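Local coordinates for protein tRNA(Phe) 7-((3-amino-3-carboxypropyl)-4-demethylwyosine(37)-N(4))-methyltransferase 1 (Pyrococcus horikoshii, PDB 2IT2) that probably methylates the N-4 position of a wyosine precursor at position 37 of tRNA(Phe), using S-adenosyl-L-methionine as methyl donor, at residues V119-K131 and K187-N199. Residues are numbered along the deposited sequence; the frame is centred on the assembly and turned at random.
Sequences VKLVNLAVSCGFK and KLKRLESKINALN
The guanidinium of R190 lies flat under the carbonyl of C128, whose O sits over the centre of one face, 3.3 Å from CZ, while S127 O lies at its edge. The F130 ring takes K187 O at its edge, 3.4 Å from CE2, and A125 O in its plane; L188 CD2 and L191 CD2 approach it obliquely. K187 and F130 run past each other in opposite directions, with CB of K187 3.6 Å from CZ of F130. Beyond CG the lysine chain is extended, chi2 to chi4 all near 180°, which carries NZ past the helix end to G129 O; this 2.9 Å bond lies in the carbonyl plane on a lone pair. G129, at positive phi, closes helix 115-127 in a Schellman motif, and a CB there would collide with K187 CE. With an alanine at K187, G129 O is likely to keep S149 OG but lose its charged donor, and the methylenes beside the C128 and G129 carbonyls go too. Farther along, C128 SG rests 3.8 Å from L191 CA. L124, CG anti to its N (chi1 173°), sends CD2 to I195 CA (3.7 Å) and L198 CD2 (3.8 Å). The contact thus joins an apolar seam of L124, C128, L191, I195 and L198 to a polar end, where R190 and K187 bring positive charge to carbonyls at and just beyond the C-terminal end of helix 115-127, probably favourable to its dipole.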
ATOM      1  N   VAL B 119     -18.528  -2.916   0.753  1.00 17.78           N
ATOM      2  CA  VAL B 119     -18.363  -1.480   0.552  1.00 17.52           C
ATOM      3  C   VAL B 119     -18.681  -0.682   1.819  1.00 16.78           C
ATOM      4  O   VAL B 119     -18.040   0.333   2.101  1.00 16.51           O
ATOM      5  CB  VAL B 119     -19.248  -0.992  -0.602  1.00 19.13           C
ATOM      6  CG1 VAL B 119     -19.159   0.523  -0.739  1.00 19.93           C
ATOM      7  CG2 VAL B 119     -18.811  -1.665  -1.878  1.00 20.47           C
ATOM      8  N   LYS B 120     -19.675  -1.130   2.580  1.00 16.04           N
ATOM      9  CA  LYS B 120     -20.007  -0.448   3.819  1.00 17.30           C
ATOM     10  C   LYS B 120     -18.818  -0.494   4.776  1.00 17.04           C
ATOM     11  O   LYS B 120     -18.511   0.497   5.424  1.00 17.53           O
ATOM     12  CB  LYS B 120     -21.201  -1.106   4.495  1.00 19.76           C
ATOM     13  CG  LYS B 120     -22.517  -0.793   3.839  1.00 24.65           C
ATOM     14  CD  LYS B 120     -23.637  -1.555   4.519  1.00 28.35           C
ATOM     15  CE  LYS B 120     -23.711  -1.259   6.019  1.00 31.39           C
ATOM     16  NZ  LYS B 120     -23.908   0.187   6.314  1.00 35.69           N
ATOM     17  N   LEU B 121     -18.159  -1.648   4.862  1.00 16.26           N
ATOM     18  CA  LEU B 121     -17.012  -1.803   5.758  1.00 15.95           C
ATOM     19  C   LEU B 121     -15.818  -0.977   5.296  1.00 16.04           C
ATOM     20  O   LEU B 121     -15.125  -0.376   6.108  1.00 15.11           O
ATOM     21  CB  LEU B 121     -16.611  -3.284   5.858  1.00 15.39           C
ATOM     22  CG  LEU B 121     -15.303  -3.626   6.605  1.00 14.12           C
ATOM     23  CD1 LEU B 121     -15.370  -3.125   8.040  1.00 15.14           C
ATOM     24  CD2 LEU B 121     -15.066  -5.136   6.602  1.00 16.77           C
ATOM     25  N   VAL B 122     -15.577  -0.958   3.989  1.00 14.93           N
ATOM     26  CA  VAL B 122     -14.456  -0.194   3.464  1.00 15.56           C
ATOM     27  C   VAL B 122     -14.637   1.272   3.813  1.00 16.27           C
ATOM     28  O   VAL B 122     -13.714   1.937   4.285  1.00 16.79           O
ATOM     29  CB  VAL B 122     -14.342  -0.346   1.942  1.00 15.81           C
ATOM     30  CG1 VAL B 122     -13.399   0.718   1.384  1.00 16.30           C
ATOM     31  CG2 VAL B 122     -13.832  -1.736   1.612  1.00 16.76           C
ATOM     32  N   ASN B 123     -15.841   1.778   3.589  1.00 18.54           N
ATOM     33  CA  ASN B 123     -16.104   3.172   3.887  1.00 18.79           C
ATOM     34  C   ASN B 123     -15.931   3.507   5.369  1.00 17.45           C
ATOM     35  O   ASN B 123     -15.442   4.588   5.705  1.00 19.64           O
ATOM     36  CB  ASN B 123     -17.509   3.536   3.430  1.00 20.95           C
ATOM     37  CG  ASN B 123     -17.652   3.538   1.919  1.00 23.06           C
ATOM     38  OD1 ASN B 123     -18.769   3.508   1.403  1.00 28.23           O
ATOM     39  ND2 ASN B 123     -16.530   3.583   1.201  1.00 25.36           N
ATOM     40  N   LEU B 124     -16.345   2.589   6.246  1.00 16.86           N
ATOM     41  CA  LEU B 124     -16.220   2.780   7.692  1.00 17.41           C
ATOM     42  C   LEU B 124     -14.745   2.771   8.083  1.00 18.39           C
ATOM     43  O   LEU B 124     -14.305   3.602   8.874  1.00 17.72           O
ATOM     44  CB  LEU B 124     -16.961   1.674   8.465  1.00 20.75           C
ATOM     45  CG  LEU B 124     -16.747   1.675   9.987  1.00 22.27           C
ATOM     46  CD1 LEU B 124     -17.326   2.951  10.582  1.00 24.04           C
ATOM     47  CD2 LEU B 124     -17.404   0.459  10.617  1.00 23.75           C
ATOM     48  N   ALA B 125     -13.983   1.834   7.527  1.00 17.19           N
ATOM     49  CA  ALA B 125     -12.567   1.743   7.852  1.00 17.31           C
ATOM     50  C   ALA B 125     -11.843   3.022   7.440  1.00 16.55           C
ATOM     51  O   ALA B 125     -11.067   3.579   8.217  1.00 17.24           O
ATOM     52  CB  ALA B 125     -11.957   0.529   7.168  1.00 16.69           C
ATOM     53  N   VAL B 126     -12.113   3.497   6.227  1.00 17.39           N
ATOM     54  CA  VAL B 126     -11.478   4.723   5.757  1.00 17.24           C
ATOM     55  C   VAL B 126     -11.771   5.883   6.707  1.00 18.61           C
ATOM     56  O   VAL B 126     -10.903   6.713   6.976  1.00 19.68           O
ATOM     57  CB  VAL B 126     -11.962   5.093   4.343  1.00 18.18           C
ATOM     58  CG1 VAL B 126     -11.468   6.487   3.965  1.00 18.91           C
ATOM     59  CG2 VAL B 126     -11.457   4.068   3.340  1.00 16.38           C
ATOM     60  N   SER B 127     -13.002   5.935   7.210  1.00 18.04           N
ATOM     61  CA  SER B 127     -13.409   6.992   8.130  1.00 20.75           C
ATOM     62  C   SER B 127     -12.671   6.910   9.466  1.00 21.51           C
ATOM     63  O   SER B 127     -12.575   7.904  10.184  1.00 23.87           O
ATOM     64  CB  SER B 127     -14.916   6.926   8.388  1.00 21.53           C
ATOM     65  OG  SER B 127     -15.235   5.930   9.344  1.00 24.44           O
ATOM     66  N   CYS B 128     -12.167   5.726   9.804  1.00 20.73           N
ATOM     67  CA  CYS B 128     -11.442   5.538  11.061  1.00 20.77           C
ATOM     68  C   CYS B 128      -9.942   5.762  10.930  1.00 20.63           C
ATOM     69  O   CYS B 128      -9.196   5.594  11.896  1.00 22.17           O
ATOM     70  CB  CYS B 128     -11.709   4.139  11.627  1.00 20.07           C
ATOM     71  SG  CYS B 128     -13.409   3.924  12.198  1.00 25.38           S
ATOM     72  N   GLY B 129      -9.502   6.137   9.735  1.00 20.17           N
ATOM     73  CA  GLY B 129      -8.087   6.393   9.530  1.00 21.10           C
ATOM     74  C   GLY B 129      -7.331   5.361   8.720  1.00 20.74           C
ATOM     75  O   GLY B 129      -6.109   5.430   8.627  1.00 22.27           O
ATOM     76  N   PHE B 130      -8.039   4.407   8.125  1.00 19.57           N
ATOM     77  CA  PHE B 130      -7.374   3.383   7.326  1.00 18.71           C
ATOM     78  C   PHE B 130      -7.675   3.691   5.859  1.00 18.92           C
ATOM     79  O   PHE B 130      -8.511   3.060   5.220  1.00 17.81           O
ATOM     80  CB  PHE B 130      -7.869   1.985   7.740  1.00 17.13           C
ATOM     81  CG  PHE B 130      -7.496   1.594   9.160  1.00 16.56           C
ATOM     82  CD1 PHE B 130      -6.242   1.056   9.446  1.00 16.73           C
ATOM     83  CD2 PHE B 130      -8.403   1.749  10.201  1.00 17.62           C
ATOM     84  CE1 PHE B 130      -5.903   0.673  10.760  1.00 17.66           C
ATOM     85  CE2 PHE B 130      -8.078   1.374  11.506  1.00 17.29           C
ATOM     86  CZ  PHE B 130      -6.826   0.833  11.788  1.00 17.86           C
ATOM     87  N   LYS B 131      -6.964   4.677   5.326  1.00 19.09           N
ATOM     88  CA  LYS B 131      -7.186   5.115   3.957  1.00 21.54           C
ATOM     89  C   LYS B 131      -6.924   4.073   2.885  1.00 21.76           C
ATOM     90  O   LYS B 131      -7.528   4.118   1.806  1.00 23.57           O
ATOM     91  CB  LYS B 131      -6.364   6.375   3.684  1.00 23.63           C
ATOM     92  CG  LYS B 131      -6.959   7.620   4.311  1.00 28.91           C
ATOM     93  CD  LYS B 131      -8.295   7.951   3.659  1.00 30.28           C
ATOM     94  CE  LYS B 131      -8.915   9.221   4.227  1.00 32.46           C
ATOM     95  NZ  LYS B 131     -10.211   9.564   3.562  1.00 33.89           N
ATOM     96  N   LYS B 187      -5.992   4.105  15.974  1.00 17.58           N
ATOM     97  CA  LYS B 187      -6.918   3.830  14.881  1.00 16.78           C
ATOM     98  C   LYS B 187      -7.609   2.476  15.044  1.00 16.80           C
ATOM     99  O   LYS B 187      -8.785   2.327  14.704  1.00 16.85           O
ATOM    100  CB  LYS B 187      -6.181   3.894  13.538  1.00 17.99           C
ATOM    101  CG  LYS B 187      -5.736   5.301  13.173  1.00 20.03           C
ATOM    102  CD  LYS B 187      -5.044   5.346  11.827  1.00 22.85           C
ATOM    103  CE  LYS B 187      -4.723   6.787  11.458  1.00 23.94           C
ATOM    104  NZ  LYS B 187      -4.052   6.848  10.139  1.00 24.71           N
ATOM    105  N   LEU B 188      -6.894   1.481  15.556  1.00 16.99           N
ATOM    106  CA  LEU B 188      -7.514   0.175  15.743  1.00 16.92           C
ATOM    107  C   LEU B 188      -8.600   0.256  16.812  1.00 16.78           C
ATOM    108  O   LEU B 188      -9.670  -0.336  16.665  1.00 17.36           O
ATOM    109  CB  LEU B 188      -6.459  -0.874  16.122  1.00 16.78           C
ATOM    110  CG  LEU B 188      -5.491  -1.288  15.000  1.00 18.20           C
ATOM    111  CD1 LEU B 188      -4.284  -2.009  15.593  1.00 17.97           C
ATOM    112  CD2 LEU B 188      -6.217  -2.172  13.989  1.00 17.18           C
ATOM    113  N   LYS B 189      -8.334   0.996  17.883  1.00 18.29           N
ATOM    114  CA  LYS B 189      -9.323   1.149  18.943  1.00 19.33           C
ATOM    115  C   LYS B 189     -10.525   1.936  18.418  1.00 18.24           C
ATOM    116  O   LYS B 189     -11.669   1.626  18.764  1.00 19.79           O
ATOM    117  CB  LYS B 189      -8.716   1.856  20.154  1.00 20.87           C
ATOM    118  CG  LYS B 189      -7.713   1.010  20.907  1.00 26.01           C
ATOM    119  CD  LYS B 189      -7.245   1.717  22.157  1.00 29.67           C
ATOM    120  CE  LYS B 189      -6.309   0.837  22.952  1.00 33.09           C
ATOM    121  NZ  LYS B 189      -5.053   0.555  22.208  1.00 34.02           N
ATOM    122  N   ARG B 190     -10.278   2.943  17.583  1.00 16.84           N
ATOM    123  CA  ARG B 190     -11.376   3.729  17.013  1.00 18.60           C
ATOM    124  C   ARG B 190     -12.283   2.829  16.166  1.00 17.22           C
ATOM    125  O   ARG B 190     -13.512   2.884  16.275  1.00 17.49           O
ATOM    126  CB  ARG B 190     -10.834   4.872  16.153  1.00 18.77           C
ATOM    127  CG  ARG B 190     -10.360   6.076  16.942  1.00 25.53           C
ATOM    128  CD  ARG B 190      -9.607   7.043  16.042  1.00 28.62           C
ATOM    129  NE  ARG B 190     -10.364   7.445  14.857  1.00 32.25           N
ATOM    130  CZ  ARG B 190      -9.841   8.133  13.845  1.00 33.79           C
ATOM    131  NH1 ARG B 190      -8.564   8.485  13.877  1.00 35.08           N
ATOM    132  NH2 ARG B 190     -10.590   8.474  12.804  1.00 34.78           N
ATOM    133  N   LEU B 191     -11.679   2.005  15.316  1.00 16.56           N
ATOM    134  CA  LEU B 191     -12.428   1.088  14.466  1.00 16.77           C
ATOM    135  C   LEU B 191     -13.275   0.120  15.298  1.00 18.02           C
ATOM    136  O   LEU B 191     -14.443  -0.141  14.974  1.00 17.69           O
ATOM    137  CB  LEU B 191     -11.457   0.293  13.579  1.00 15.59           C
ATOM    138  CG  LEU B 191     -12.071  -0.744  12.624  1.00 17.10           C
ATOM    139  CD1 LEU B 191     -13.087  -0.068  11.701  1.00 20.19           C
ATOM    140  CD2 LEU B 191     -10.971  -1.417  11.809  1.00 21.50           C
ATOM    141  N   GLU B 192     -12.682  -0.418  16.366  1.00 16.48           N
ATOM    142  CA  GLU B 192     -13.376  -1.362  17.238  1.00 18.88           C
ATOM    143  C   GLU B 192     -14.620  -0.725  17.823  1.00 20.41           C
ATOM    144  O   GLU B 192     -15.663  -1.367  17.924  1.00 20.04           O
ATOM    145  CB  GLU B 192     -12.473  -1.823  18.387  1.00 21.06           C
ATOM    146  CG  GLU B 192     -13.087  -2.927  19.257  1.00 25.68           C
ATOM    147  CD  GLU B 192     -12.161  -3.356  20.385  1.00 29.61           C
ATOM    148  OE1 GLU B 192     -10.960  -3.561  20.116  1.00 32.73           O
ATOM    149  OE2 GLU B 192     -12.627  -3.495  21.537  1.00 32.14           O
ATOM    150  N   SER B 193     -14.508   0.537  18.215  1.00 19.53           N
ATOM    151  CA  SER B 193     -15.644   1.242  18.794  1.00 23.00           C
ATOM    152  C   SER B 193     -16.744   1.581  17.779  1.00 24.12           C
ATOM    153  O   SER B 193     -17.911   1.730  18.155  1.00 25.84           O
ATOM    154  CB  SER B 193     -15.168   2.534  19.466  1.00 23.37           C
ATOM    155  OG  SER B 193     -14.837   3.523  18.502  1.00 27.54           O
ATOM    156  N   LYS B 194     -16.391   1.699  16.499  1.00 24.12           N
ATOM    157  CA  LYS B 194     -17.370   2.072  15.474  1.00 26.12           C
ATOM    158  C   LYS B 194     -17.993   0.953  14.649  1.00 27.35           C
ATOM    159  O   LYS B 194     -19.027   1.162  14.014  1.00 28.19           O
ATOM    160  CB  LYS B 194     -16.753   3.100  14.520  1.00 27.87           C
ATOM    161  CG  LYS B 194     -16.321   4.399  15.194  1.00 30.37           C
ATOM    162  CD  LYS B 194     -17.487   5.037  15.939  1.00 32.59           C
ATOM    163  CE  LYS B 194     -17.085   6.342  16.603  1.00 33.78           C
ATOM    164  NZ  LYS B 194     -18.185   6.902  17.435  1.00 34.36           N
ATOM    165  N   ILE B 195     -17.385  -0.227  14.642  1.00 29.00           N
ATOM    166  CA  ILE B 195     -17.928  -1.326  13.850  1.00 29.87           C
ATOM    167  C   ILE B 195     -19.361  -1.694  14.224  1.00 30.16           C
ATOM    168  O   ILE B 195     -20.070  -2.319  13.438  1.00 28.94           O
ATOM    169  CB  ILE B 195     -17.031  -2.598  13.933  1.00 31.94           C
ATOM    170  CG1 ILE B 195     -16.683  -2.922  15.386  1.00 32.51           C
ATOM    171  CG2 ILE B 195     -15.772  -2.394  13.111  1.00 32.91           C
ATOM    172  CD1 ILE B 195     -17.874  -3.277  16.237  1.00 35.11           C
ATOM    173  N   ASN B 196     -19.778  -1.296  15.422  1.00 31.61           N
ATOM    174  CA  ASN B 196     -21.125  -1.583  15.902  1.00 33.52           C
ATOM    175  C   ASN B 196     -22.159  -1.007  14.941  1.00 33.18           C
ATOM    176  O   ASN B 196     -23.286  -1.492  14.861  1.00 33.14           O
ATOM    177  CB  ASN B 196     -21.340  -0.978  17.296  1.00 35.82           C
ATOM    178  CG  ASN B 196     -20.358  -1.505  18.326  1.00 37.71           C
ATOM    179  OD1 ASN B 196     -20.743  -2.187  19.279  1.00 39.82           O
ATOM    180  ND2 ASN B 196     -19.079  -1.195  18.138  1.00 39.35           N
ATOM    181  N   ALA B 197     -21.765   0.032  14.214  1.00 32.92           N
ATOM    182  CA  ALA B 197     -22.654   0.689  13.263  1.00 34.24           C
ATOM    183  C   ALA B 197     -23.028  -0.206  12.086  1.00 35.34           C
ATOM    184  O   ALA B 197     -24.055   0.009  11.443  1.00 35.85           O
ATOM    185  CB  ALA B 197     -22.010   1.968  12.751  1.00 33.71           C
ATOM    186  N   LEU B 198     -22.193  -1.203  11.806  1.00 36.01           N
ATOM    187  CA  LEU B 198     -22.434  -2.118  10.696  1.00 38.16           C
ATOM    188  C   LEU B 198     -23.765  -2.848  10.841  1.00 39.17           C
ATOM    189  O   LEU B 198     -24.242  -3.478   9.895  1.00 39.96           O
ATOM    190  CB  LEU B 198     -21.295  -3.134  10.600  1.00 37.85           C
ATOM    191  CG  LEU B 198     -19.897  -2.571  10.333  1.00 38.13           C
ATOM    192  CD1 LEU B 198     -18.878  -3.698  10.372  1.00 37.49           C
ATOM    193  CD2 LEU B 198     -19.869  -1.871   8.985  1.00 38.37           C
ATOM    194  N   ASN B 199     -24.360  -2.762  12.026  1.00 40.79           N
ATOM    195  CA  ASN B 199     -25.641  -3.407  12.293  1.00 41.72           C
ATOM    196  C   ASN B 199     -26.787  -2.410  12.172  1.00 42.62           C
ATOM    197  O   ASN B 199     -26.502  -1.225  11.904  1.00 43.06           O
ATOM    198  CB  ASN B 199     -25.644  -4.019  13.695  1.00 42.18           C
ATOM    199  CG  ASN B 199     -24.731  -5.221  13.810  1.00 42.33           C
ATOM    200  OD1 ASN B 199     -24.371  -5.837  12.807  1.00 43.48           O
ATOM    201  ND2 ASN B 199     -24.343  -5.557  15.033  1.00 42.27           N
TER